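Local coordinates for TOXN (PDB 4ATO), which cleaves RNA within adenine-rich sequences as the toxin of a type III toxin-antitoxin system and is bound by its antitoxin RNA, ToxI, at residues A[8-13]-A[94-100]. Sequence-based numbering, arbitrary orientation.
With nucleotides of chain B.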
ATOM      1  N   LYS A   8      16.538  18.403  10.045  1.00 38.63           N
ATOM      2  CA  LYS A   8      17.135  19.723   9.878  1.00 36.34           C
ATOM      3  C   LYS A   8      18.592  19.546   9.514  1.00 36.75           C
ATOM      4  O   LYS A   8      19.292  18.738  10.125  1.00 33.04           O
ATOM      5  CB  LYS A   8      17.047  20.534  11.172  1.00 45.17           C
ATOM      6  CG  LYS A   8      15.643  20.980  11.549  1.00 57.23           C
ATOM      7  CD  LYS A   8      14.998  21.741  10.412  1.00 65.65           C
ATOM      8  CE  LYS A   8      13.637  22.282  10.809  1.00 80.89           C
ATOM      9  NZ  LYS A   8      12.942  22.901   9.640  1.00 88.36           N
ATOM     10  N   PHE A   9      19.044  20.297   8.513  1.00 33.26           N
ATOM     11  CA  PHE A   9      20.449  20.325   8.145  1.00 36.06           C
ATOM     12  C   PHE A   9      21.196  21.324   9.023  1.00 39.21           C
ATOM     13  O   PHE A   9      20.601  22.262   9.542  1.00 40.75           O
ATOM     14  CB  PHE A   9      20.620  20.727   6.679  1.00 34.53           C
ATOM     15  CG  PHE A   9      20.116  19.706   5.696  1.00 38.81           C
ATOM     16  CD1 PHE A   9      20.725  18.473   5.580  1.00 50.00           C
ATOM     17  CD2 PHE A   9      19.056  19.996   4.862  1.00 45.64           C
ATOM     18  CE1 PHE A   9      20.268  17.538   4.669  1.00 53.14           C
ATOM     19  CE2 PHE A   9      18.596  19.064   3.948  1.00 53.18           C
ATOM     20  CZ  PHE A   9      19.202  17.833   3.854  1.00 46.90           C
ATOM     21  N   HIS A  10      22.501  21.126   9.173  1.00 34.48           N
ATOM     22  CA  HIS A  10      23.341  22.059   9.917  1.00 33.95           C
ATOM     23  C   HIS A  10      24.739  22.102   9.334  1.00 39.64           C
ATOM     24  O   HIS A  10      25.200  21.130   8.728  1.00 36.69           O
ATOM     25  CB  HIS A  10      23.461  21.642  11.380  1.00 33.91           C
ATOM     26  CG  HIS A  10      22.158  21.603  12.115  1.00 45.46           C
ATOM     27  ND1 HIS A  10      21.264  20.560  11.996  1.00 50.88           N
ATOM     28  CD2 HIS A  10      21.598  22.480  12.983  1.00 35.06           C
ATOM     29  CE1 HIS A  10      20.209  20.795  12.756  1.00 42.34           C
ATOM     30  NE2 HIS A  10      20.384  21.957  13.361  1.00 43.39           N
ATOM     31  N   THR A  11      25.414  23.233   9.524  1.00 38.64           N
ATOM     32  CA  THR A  11      26.863  23.281   9.370  1.00 38.83           C
ATOM     33  C   THR A  11      27.474  23.324  10.766  1.00 42.91           C
ATOM     34  O   THR A  11      26.857  23.818  11.707  1.00 35.12           O
ATOM     35  CB  THR A  11      27.315  24.514   8.593  1.00 40.09           C
ATOM     36  OG1 THR A  11      26.801  25.686   9.234  1.00 47.55           O
ATOM     37  CG2 THR A  11      26.806  24.454   7.155  1.00 42.02           C
ATOM     38  N   ILE A  12      28.681  22.793  10.899  1.00 38.57           N
ATOM     39  CA  ILE A  12      29.352  22.768  12.186  1.00 37.50           C
ATOM     40  C   ILE A  12      30.641  23.595  12.110  1.00 42.51           C
ATOM     41  O   ILE A  12      31.335  23.575  11.092  1.00 42.81           O
ATOM     42  CB  ILE A  12      29.610  21.312  12.653  1.00 41.44           C
ATOM     43  CG1 ILE A  12      28.307  20.685  13.160  1.00 52.61           C
ATOM     44  CG2 ILE A  12      30.599  21.269  13.802  1.00 33.74           C
ATOM     45  CD1 ILE A  12      27.401  20.152  12.111  1.00 56.30           C
ATOM     46  N   SER A  13      30.940  24.344  13.170  1.00 40.26           N
ATOM     47  CA  SER A  13      32.089  25.241  13.154  1.00 43.91           C
ATOM     48  C   SER A  13      33.371  24.430  13.028  1.00 47.91           C
ATOM     49  O   SER A  13      33.513  23.374  13.649  1.00 44.09           O
ATOM     50  CB  SER A  13      32.131  26.127  14.406  1.00 43.22           C
ATOM     51  OG  SER A  13      32.538  25.390  15.546  1.00 48.23           O
ATOM     52  N   GLU A  94      27.978  25.514  18.629  1.00 47.61           N
ATOM     53  CA  GLU A  94      28.941  25.228  17.569  1.00 50.62           C
ATOM     54  C   GLU A  94      28.283  24.730  16.281  1.00 53.12           C
ATOM     55  O   GLU A  94      28.962  24.216  15.390  1.00 55.99           O
ATOM     56  CB  GLU A  94      30.037  24.264  18.047  1.00 49.32           C
ATOM     57  CG  GLU A  94      30.861  24.783  19.233  1.00 44.37           C
ATOM     58  CD  GLU A  94      31.451  26.156  18.991  1.00 54.73           C
ATOM     59  OE1 GLU A  94      31.958  26.409  17.873  1.00 58.91           O
ATOM     60  OE2 GLU A  94      31.407  26.990  19.923  1.00 58.03           O
ATOM     61  N   CYS A  95      26.966  24.895  16.173  1.00 56.21           N
ATOM     62  CA  CYS A  95      26.277  24.527  14.938  1.00 54.89           C
ATOM     63  C   CYS A  95      25.239  25.559  14.499  1.00 57.38           C
ATOM     64  O   CYS A  95      24.568  26.178  15.323  1.00 68.58           O
ATOM     65  CB  CYS A  95      25.646  23.138  15.055  1.00 54.14           C
ATOM     66  SG  CYS A  95      24.151  23.074  16.028  1.00 68.63           S
ATOM     67  N   LYS A  96      25.124  25.741  13.189  1.00 50.80           N
ATOM     68  CA  LYS A  96      24.161  26.672  12.621  1.00 52.42           C
ATOM     69  C   LYS A  96      23.146  25.941  11.744  1.00 54.30           C
ATOM     70  O   LYS A  96      23.496  25.040  10.986  1.00 42.32           O
ATOM     71  CB  LYS A  96      24.876  27.745  11.805  1.00 55.62           C
ATOM     72  CG  LYS A  96      23.936  28.795  11.235  1.00 82.16           C
ATOM     73  CD  LYS A  96      23.112  29.463  12.337  1.00 90.19           C
ATOM     74  CE  LYS A  96      21.920  30.213  11.762  1.00 88.04           C
ATOM     75  NZ  LYS A  96      22.337  31.166  10.700  1.00 88.91           N
ATOM     76  N   GLU A  97      21.884  26.328  11.862  1.00 60.10           N
ATOM     77  CA  GLU A  97      20.821  25.756  11.050  1.00 55.07           C
ATOM     78  C   GLU A  97      20.939  26.270   9.614  1.00 48.30           C
ATOM     79  O   GLU A  97      21.255  27.433   9.392  1.00 60.00           O
ATOM     80  CB  GLU A  97      19.470  26.128  11.664  1.00 69.24           C
ATOM     81  CG  GLU A  97      18.291  26.098  10.711  1.00 88.58           C
ATOM     82  CD  GLU A  97      17.594  24.757  10.685  1.00 94.34           C
ATOM     83  OE1 GLU A  97      18.010  23.893   9.881  1.00 96.27           O
ATOM     84  OE2 GLU A  97      16.631  24.569  11.464  1.00 92.67           O
ATOM     85  N   ILE A  98      20.707  25.402   8.636  1.00 47.36           N
ATOM     86  CA  ILE A  98      20.744  25.821   7.234  1.00 45.88           C
ATOM     87  C   ILE A  98      19.365  26.205   6.705  1.00 48.22           C
ATOM     88  O   ILE A  98      18.421  25.416   6.754  1.00 45.67           O
ATOM     89  CB  ILE A  98      21.334  24.736   6.326  1.00 42.82           C
ATOM     90  CG1 ILE A  98      22.816  24.544   6.625  1.00 44.99           C
ATOM     91  CG2 ILE A  98      21.149  25.104   4.860  1.00 39.19           C
ATOM     92  CD1 ILE A  98      23.432  23.403   5.867  1.00 43.05           C
ATOM     93  N   ASP A  99      19.264  27.432   6.204  1.00 47.30           N
ATOM     94  CA  ASP A  99      18.053  27.939   5.583  1.00 40.77           C
ATOM     95  C   ASP A  99      18.171  27.670   4.084  1.00 48.65           C
ATOM     96  O   ASP A  99      18.894  28.369   3.375  1.00 43.36           O
ATOM     97  CB  ASP A  99      17.945  29.444   5.850  1.00 44.22           C
ATOM     98  CG  ASP A  99      16.643  30.058   5.335  1.00 52.10           C
ATOM     99  OD1 ASP A  99      15.919  29.426   4.543  1.00 51.66           O
ATOM    100  OD2 ASP A  99      16.346  31.204   5.726  1.00 64.00           O
ATOM    101  N   ILE A 100      17.455  26.659   3.606  1.00 42.07           N
ATOM    102  CA  ILE A 100      17.567  26.232   2.217  1.00 41.45           C
ATOM    103  C   ILE A 100      17.151  27.339   1.237  1.00 43.48           C
ATOM    104  O   ILE A 100      17.762  27.501   0.176  1.00 36.62           O
ATOM    105  CB  ILE A 100      16.780  24.906   1.973  1.00 36.31           C
ATOM    106  CG1 ILE A 100      17.401  23.775   2.810  1.00 34.17           C
ATOM    107  CG2 ILE A 100      16.728  24.561   0.484  1.00 33.40           C
ATOM    108  CD1 ILE A 100      16.799  22.392   2.602  1.00 33.93           C
TER
ATOM    109  P     U B  10       7.971  20.770   5.712  1.00 32.17           P
ATOM    110  OP1   U B  10       8.706  19.483   5.707  1.00 28.74           O
ATOM    111  OP2   U B  10       7.371  21.245   6.985  1.00 27.90           O
ATOM    112  O5'   U B  10       8.869  21.915   5.089  1.00 29.34           O
ATOM    113  C5'   U B  10      10.082  22.310   5.715  1.00 41.16           C
ATOM    114  C4'   U B  10      10.617  23.594   5.131  1.00 36.23           C
ATOM    115  O4'   U B  10      11.860  23.931   5.802  1.00 39.30           O
ATOM    116  C3'   U B  10      10.946  23.543   3.640  1.00 33.08           C
ATOM    117  O3'   U B  10      10.783  24.850   3.072  1.00 37.92           O
ATOM    118  C2'   U B  10      12.424  23.185   3.652  1.00 34.42           C
ATOM    119  O2'   U B  10      13.118  23.529   2.478  1.00 35.09           O
ATOM    120  C1'   U B  10      12.912  23.984   4.859  1.00 26.18           C
ATOM    121  N1    U B  10      14.119  23.441   5.499  1.00 37.85           N
ATOM    122  C2    U B  10      15.229  24.265   5.564  1.00 37.27           C
ATOM    123  O2    U B  10      15.247  25.388   5.108  1.00 42.52           O
ATOM    124  N3    U B  10      16.323  23.739   6.199  1.00 26.61           N
ATOM    125  C4    U B  10      16.418  22.474   6.747  1.00 33.45           C
ATOM    126  O4    U B  10      17.482  22.133   7.272  1.00 30.00           O
ATOM    127  C5    U B  10      15.225  21.677   6.645  1.00 28.54           C
ATOM    128  C6    U B  10      14.136  22.175   6.047  1.00 33.02           C
TER
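Antiparallel pairing of strands 9-12 and 95-97, the latter at one edge of the six-stranded sheet, is set by Thr11 and Lys96, a hydrogen-bonded pair. Thr11 N donates to Lys96 O at 3.0 Å, and the reciprocal bond, Lys96 N to Thr11 O, is equally long. Past the strand ends, Ser13 N donates to Glu94 O at a nearly straight 170°. Ser13 OG also reaches the anti lone pair of Glu94 OE1, 2.6 Å away, while Tyr169 holds Glu94 OE2. At the other end the bonding is less regular: Ile98 N approaches Phe9 O from 50° above the carbonyl plane, 3.3 Å away.

This end binds the uracil of U10 of chain B. Its O4 accepts from Phe9 N (2.7 Å), its N3 donates to Ile98 O (2.7 Å) and its O2 accepts from Ile100 N (3.0 Å), so three backbone groups engage the uracil Watson-Crick edge. Ile100 CD1 lies at the edge of the Phe9 ring. On the sheet face bearing Thr11, its methyl CG2, anti to the carbonyl carbon, packs on Ile98 CD1, the side chains crossing at about a right angle; on the other, Cys95 SG sits obliquely to the His10 ring, 4.8 Å from its centroid.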